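Local coordinates for phosphate-binding protein (Xanthomonas axonopodis pv. citri, PDB 5UB3) that probably serves as a periplasmic binding protein of the phosphonate-binding family that works as the sensor partner of a diguanylate cyclase, at residues Phe93-Ile105 against His172-Trp186. Numbering follows the deposited sequence.
Sequences FHTLFFVRRDSPI and HKHLIDVGALSNVDW
Phe98 lays its ring across Gly179 in an antiparallel strand pair, 95-100 against 178-182, within one lobe of a periplasmic binding protein fold. The glycine leaves a hollow that the ring fills: Gly179 CA sits over one ring face, 4.0 Å from the centroid, and Leu181 CG and CD1 border Phe98 CE1. With CG held between backbone N and carbonyl carbon (chi1 66°), the ring folds over the neighbouring strand, and the Trp186 six-membered ring meets it obliquely, planes at 51°. Leu96 CD2 presses on the Trp186 five-membered ring from over its face. Helix 164-172 packs on this side through Val167. On the other face Val178 is the bump, CG2 fitting against the notch formed by Val99 CG1 and Ile105 CD1, while CG1 reaches the edge of the Phe97 ring; helix 124-136 covers Phe97 and Thr95, and strand 115-118 runs parallel beside 178-182. At one end the Asn183 amide stacks on the His94 imidazole, planes 19° apart, and OD1 accepts from His94 N, above the carbonyl plane, at 2.9 Å. At the other, Arg100 lies over the His174 ring, its CD 3.5 Å from the centroid, and grips Asp102 side-on through NE and NH2. Arg100 NH1 hydrogen-bonds to an in-plane lone pair of His172 O at 3.0 Å, the oxygen tilted from the guanidinium plane.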
loop_
_atom_site.group_PDB
_atom_site.type_symbol
_atom_site.label_atom_id
_atom_site.label_comp_id
_atom_site.label_asym_id
_atom_site.label_seq_id
_atom_site.Cartn_x
_atom_site.Cartn_y
_atom_site.Cartn_z
ATOM N N PHE A 93 7.659 3.214 6.165
ATOM C CA PHE A 93 7.973 4.014 5.021
ATOM C C PHE A 93 7.278 5.369 5.092
ATOM O O PHE A 93 6.482 5.593 5.982
ATOM C CB PHE A 93 7.737 3.214 3.742
ATOM C CG PHE A 93 6.283 2.965 3.371
ATOM C CD1 PHE A 93 5.214 3.194 4.241
ATOM C CD2 PHE A 93 6.021 2.484 2.094
ATOM C CE1 PHE A 93 3.915 2.955 3.856
ATOM C CE2 PHE A 93 4.708 2.232 1.676
ATOM C CZ PHE A 93 3.658 2.483 2.559
ATOM N N HIS A 94 7.535 6.236 4.110
ATOM C CA HIS A 94 6.883 7.523 4.040
ATOM C C HIS A 94 6.757 7.947 2.617
ATOM O O HIS A 94 7.342 7.329 1.773
ATOM C CB HIS A 94 7.587 8.620 4.838
ATOM C CG HIS A 94 8.988 8.881 4.429
ATOM N ND1 HIS A 94 10.045 8.155 4.907
ATOM C CD2 HIS A 94 9.505 9.806 3.592
ATOM C CE1 HIS A 94 11.169 8.635 4.412
ATOM N NE2 HIS A 94 10.861 9.621 3.595
ATOM N N THR A 95 5.939 8.973 2.412
ATOM C CA THR A 95 5.740 9.539 1.085
ATOM C C THR A 95 6.700 10.687 0.868
ATOM O O THR A 95 6.956 11.472 1.785
ATOM C CB THR A 95 4.281 9.893 0.865
ATOM O OG1 THR A 95 3.561 8.659 0.704
ATOM C CG2 THR A 95 4.132 10.719 -0.406
ATOM N N LEU A 96 7.269 10.730 -0.327
ATOM C CA LEU A 96 7.987 11.898 -0.770
ATOM C C LEU A 96 7.322 12.517 -1.978
ATOM O O LEU A 96 6.699 11.835 -2.818
ATOM C CB LEU A 96 9.448 11.587 -0.994
ATOM C CG LEU A 96 9.914 10.394 -1.792
ATOM C CD1 LEU A 96 9.639 10.740 -3.232
ATOM C CD2 LEU A 96 11.402 10.044 -1.586
ATOM N N PHE A 97 7.385 13.826 -2.024
ATOM C CA PHE A 97 6.872 14.556 -3.174
ATOM C C PHE A 97 8.090 14.979 -3.921
ATOM O O PHE A 97 9.031 15.483 -3.329
ATOM C CB PHE A 97 6.101 15.773 -2.741
ATOM C CG PHE A 97 4.772 15.472 -2.089
ATOM C CD1 PHE A 97 4.721 15.009 -0.796
ATOM C CD2 PHE A 97 3.594 15.706 -2.756
ATOM C CE1 PHE A 97 3.511 14.761 -0.186
ATOM C CE2 PHE A 97 2.376 15.451 -2.170
ATOM C CZ PHE A 97 2.334 15.004 -0.860
ATOM N N PHE A 98 8.084 14.834 -5.234
ATOM C CA PHE A 98 9.226 15.231 -5.990
ATOM C C PHE A 98 8.823 15.983 -7.249
ATOM O O PHE A 98 7.718 15.816 -7.760
ATOM C CB PHE A 98 10.072 14.015 -6.335
ATOM C CG PHE A 98 9.400 13.073 -7.251
ATOM C CD1 PHE A 98 8.587 12.060 -6.737
ATOM C CD2 PHE A 98 9.533 13.205 -8.648
ATOM C CE1 PHE A 98 7.921 11.198 -7.586
ATOM C CE2 PHE A 98 8.888 12.349 -9.492
ATOM C CZ PHE A 98 8.072 11.350 -8.977
ATOM N N VAL A 99 9.735 16.801 -7.721
ATOM C CA VAL A 99 9.586 17.544 -8.973
ATOM C C VAL A 99 10.808 17.474 -9.847
ATOM O O VAL A 99 11.886 17.064 -9.403
ATOM C CB VAL A 99 9.388 19.029 -8.702
ATOM C CG1 VAL A 99 8.155 19.231 -7.832
ATOM C CG2 VAL A 99 10.633 19.662 -8.075
ATOM N N ARG A 100 10.662 17.967 -11.066
ATOM C CA ARG A 100 11.862 18.242 -11.855
ATOM C C ARG A 100 12.733 19.283 -11.174
ATOM O O ARG A 100 12.252 20.214 -10.534
ATOM C CB ARG A 100 11.515 18.695 -13.256
ATOM C CG ARG A 100 10.954 17.551 -14.087
ATOM C CD ARG A 100 10.930 17.966 -15.535
ATOM N NE ARG A 100 12.260 18.414 -15.960
ATOM C CZ ARG A 100 13.198 17.663 -16.548
ATOM N NH1 ARG A 100 12.992 16.368 -16.854
ATOM N NH2 ARG A 100 14.358 18.251 -16.884
ATOM N N ARG A 101 14.038 19.096 -11.265
ATOM C CA ARG A 101 14.945 20.002 -10.568
ATOM C C ARG A 101 14.789 21.406 -11.175
ATOM O O ARG A 101 14.889 22.367 -10.468
ATOM C CB ARG A 101 16.382 19.443 -10.561
ATOM C CG ARG A 101 17.521 20.440 -10.754
ATOM C CD ARG A 101 18.866 19.970 -10.170
ATOM N NE ARG A 101 18.856 19.809 -8.703
ATOM C CZ ARG A 101 18.636 20.775 -7.785
ATOM N NH1 ARG A 101 18.371 22.042 -8.122
ATOM N NH2 ARG A 101 18.676 20.460 -6.484
ATOM N N ASP A 102 14.480 21.505 -12.464
ATOM C CA ASP A 102 14.263 22.821 -13.089
ATOM C C ASP A 102 12.856 23.443 -12.812
ATOM O O ASP A 102 12.542 24.539 -13.296
ATOM C CB ASP A 102 14.626 22.785 -14.592
ATOM C CG ASP A 102 13.816 21.736 -15.400
ATOM O OD1 ASP A 102 12.767 21.266 -15.000
ATOM O OD2 ASP A 102 14.238 21.357 -16.495
ATOM N N SER A 103 12.037 22.782 -11.987
ATOM C CA SER A 103 10.720 23.284 -11.587
ATOM C C SER A 103 10.913 24.463 -10.662
ATOM O O SER A 103 11.864 24.528 -9.922
ATOM C CB SER A 103 9.965 22.196 -10.764
ATOM O OG SER A 103 8.753 22.684 -10.192
ATOM N N PRO A 104 9.978 25.356 -10.632
ATOM C CA PRO A 104 10.057 26.395 -9.646
ATOM C C PRO A 104 9.429 26.023 -8.279
ATOM O O PRO A 104 9.379 26.872 -7.373
ATOM C CB PRO A 104 9.220 27.471 -10.286
ATOM C CG PRO A 104 8.112 26.690 -10.907
ATOM C CD PRO A 104 8.827 25.543 -11.536
ATOM N N ILE A 105 8.968 24.782 -8.129
ATOM C CA ILE A 105 8.399 24.308 -6.853
ATOM C C ILE A 105 9.515 23.877 -5.858
ATOM O O ILE A 105 10.297 22.964 -6.163
ATOM C CB ILE A 105 7.509 23.091 -7.132
ATOM C CG1 ILE A 105 6.323 23.479 -8.028
ATOM C CG2 ILE A 105 7.063 22.465 -5.811
ATOM C CD1 ILE A 105 5.650 22.303 -8.732
ATOM N N HIS A 172 8.619 13.402 -15.241
ATOM C CA HIS A 172 9.867 13.585 -15.943
ATOM C C HIS A 172 9.628 14.267 -17.265
ATOM O O HIS A 172 10.437 15.102 -17.670
ATOM C CB HIS A 172 10.615 12.311 -16.156
ATOM C CG HIS A 172 12.004 12.566 -16.630
ATOM N ND1 HIS A 172 12.398 12.334 -17.925
ATOM C CD2 HIS A 172 13.059 13.136 -16.012
ATOM C CE1 HIS A 172 13.655 12.697 -18.073
ATOM N NE2 HIS A 172 14.077 13.199 -16.932
ATOM N N LYS A 173 8.486 13.930 -17.889
ATOM C CA LYS A 173 8.191 14.351 -19.225
ATOM C C LYS A 173 7.449 15.673 -19.258
ATOM O O LYS A 173 6.973 16.034 -20.334
ATOM C CB LYS A 173 7.469 13.236 -19.995
ATOM C CG LYS A 173 8.360 12.015 -20.142
ATOM C CD LYS A 173 7.664 10.884 -20.837
ATOM C CE LYS A 173 8.266 9.512 -20.516
ATOM N NZ LYS A 173 9.608 9.478 -21.118
ATOM N N HIS A 174 7.430 16.433 -18.143
ATOM C CA HIS A 174 6.767 17.738 -18.031
ATOM C C HIS A 174 5.234 17.657 -18.224
ATOM O O HIS A 174 4.605 18.633 -18.590
ATOM C CB HIS A 174 7.357 18.793 -19.001
ATOM C CG HIS A 174 8.757 19.199 -18.685
ATOM N ND1 HIS A 174 9.859 18.558 -19.220
ATOM C CD2 HIS A 174 9.238 20.198 -17.911
ATOM C CE1 HIS A 174 10.958 19.140 -18.778
ATOM N NE2 HIS A 174 10.608 20.130 -17.970
ATOM N N LEU A 175 4.628 16.504 -17.986
ATOM C CA LEU A 175 3.179 16.414 -18.156
ATOM C C LEU A 175 2.512 16.837 -16.883
ATOM O O LEU A 175 1.454 17.374 -16.940
ATOM C CB LEU A 175 2.776 15.015 -18.500
ATOM C CG LEU A 175 3.398 14.576 -19.827
ATOM C CD1 LEU A 175 3.325 13.062 -19.937
ATOM C CD2 LEU A 175 2.736 15.246 -21.026
ATOM N N ILE A 176 3.173 16.632 -15.750
ATOM C CA ILE A 176 2.612 16.852 -14.414
ATOM C C ILE A 176 3.740 17.438 -13.571
ATOM O O ILE A 176 4.880 17.054 -13.763
ATOM C CB ILE A 176 2.086 15.516 -13.846
ATOM C CG1 ILE A 176 0.972 14.967 -14.749
ATOM C CG2 ILE A 176 1.523 15.692 -12.433
ATOM C CD1 ILE A 176 0.354 13.643 -14.284
ATOM N N ASP A 177 3.434 18.393 -12.699
ATOM C CA ASP A 177 4.443 19.122 -12.003
ATOM C C ASP A 177 5.077 18.311 -10.856
ATOM O O ASP A 177 6.279 18.410 -10.607
ATOM C CB ASP A 177 3.857 20.398 -11.421
ATOM C CG ASP A 177 3.203 21.291 -12.483
ATOM O OD1 ASP A 177 3.847 21.579 -13.474
ATOM O OD2 ASP A 177 2.040 21.690 -12.309
ATOM N N VAL A 178 4.261 17.552 -10.157
ATOM C CA VAL A 178 4.718 16.909 -8.911
ATOM C C VAL A 178 4.335 15.462 -8.888
ATOM O O VAL A 178 3.282 15.058 -9.400
ATOM C CB VAL A 178 4.189 17.626 -7.648
ATOM C CG1 VAL A 178 4.799 17.045 -6.396
ATOM C CG2 VAL A 178 4.348 19.140 -7.678
ATOM N N GLY A 179 5.208 14.636 -8.286
ATOM C CA GLY A 179 4.915 13.251 -8.142
ATOM C C GLY A 179 4.968 12.836 -6.689
ATOM O O GLY A 179 5.653 13.488 -5.921
ATOM N N ALA A 180 4.196 11.802 -6.322
ATOM C CA ALA A 180 4.263 11.247 -4.969
ATOM C C ALA A 180 4.611 9.782 -5.089
ATOM O O ALA A 180 4.022 9.083 -5.856
ATOM C CB ALA A 180 2.983 11.432 -4.227
ATOM N N LEU A 181 5.632 9.358 -4.348
ATOM C CA LEU A 181 6.005 7.930 -4.236
ATOM C C LEU A 181 6.522 7.665 -2.823
ATOM O O LEU A 181 6.858 8.637 -2.121
ATOM C CB LEU A 181 7.125 7.640 -5.180
ATOM C CG LEU A 181 6.869 7.598 -6.672
ATOM C CD1 LEU A 181 8.183 7.350 -7.383
ATOM C CD2 LEU A 181 5.920 6.492 -7.035
ATOM N N SER A 182 6.670 6.379 -2.427
ATOM C CA SER A 182 7.285 6.071 -1.120
ATOM C C SER A 182 8.790 6.328 -1.225
ATOM O O SER A 182 9.394 6.298 -2.297
ATOM C CB SER A 182 7.109 4.591 -0.692
ATOM O OG SER A 182 8.018 3.804 -1.418
ATOM N N ASN A 183 9.400 6.522 -0.078
ATOM C CA ASN A 183 10.838 6.644 0.001
ATOM C C ASN A 183 11.521 5.409 -0.480
ATOM O O ASN A 183 12.573 5.475 -1.006
ATOM C CB ASN A 183 11.249 6.950 1.417
ATOM C CG ASN A 183 10.901 5.830 2.372
ATOM O OD1 ASN A 183 9.772 5.328 2.447
ATOM N ND2 ASN A 183 11.905 5.410 3.092
ATOM N N VAL A 184 10.866 4.265 -0.365
ATOM C CA VAL A 184 11.438 3.006 -0.862
ATOM C C VAL A 184 11.379 2.925 -2.379
ATOM O O VAL A 184 12.355 2.523 -3.071
ATOM C CB VAL A 184 10.699 1.808 -0.283
ATOM C CG1 VAL A 184 11.355 0.506 -0.754
ATOM C CG2 VAL A 184 10.698 1.890 1.223
ATOM N N ASP A 185 10.234 3.328 -2.910
ATOM C CA ASP A 185 10.061 3.440 -4.337
ATOM C C ASP A 185 11.114 4.300 -4.990
ATOM O O ASP A 185 11.602 3.963 -6.054
ATOM C CB ASP A 185 8.738 4.105 -4.663
ATOM C CG ASP A 185 7.551 3.280 -4.324
ATOM O OD1 ASP A 185 7.602 2.037 -4.247
ATOM O OD2 ASP A 185 6.498 3.920 -4.197
ATOM N N TRP A 186 11.481 5.398 -4.333
ATOM C CA TRP A 186 12.497 6.300 -4.802
ATOM C C TRP A 186 13.804 5.597 -5.186
ATOM O O TRP A 186 14.473 6.014 -6.114
ATOM C CB TRP A 186 12.774 7.310 -3.712
ATOM C CG TRP A 186 13.702 8.435 -4.074
ATOM C CD1 TRP A 186 14.948 8.661 -3.557
ATOM C CD2 TRP A 186 13.438 9.534 -5.001
ATOM N NE1 TRP A 186 15.464 9.811 -4.099
ATOM C CE2 TRP A 186 14.563 10.368 -4.975
ATOM C CE3 TRP A 186 12.357 9.872 -5.832
ATOM C CZ2 TRP A 186 14.655 11.543 -5.746
ATOM C CZ3 TRP A 186 12.433 11.053 -6.604
ATOM C CH2 TRP A 186 13.584 11.865 -6.553
HETATM O O HOH W 1 8.339 19.097 -12.247
#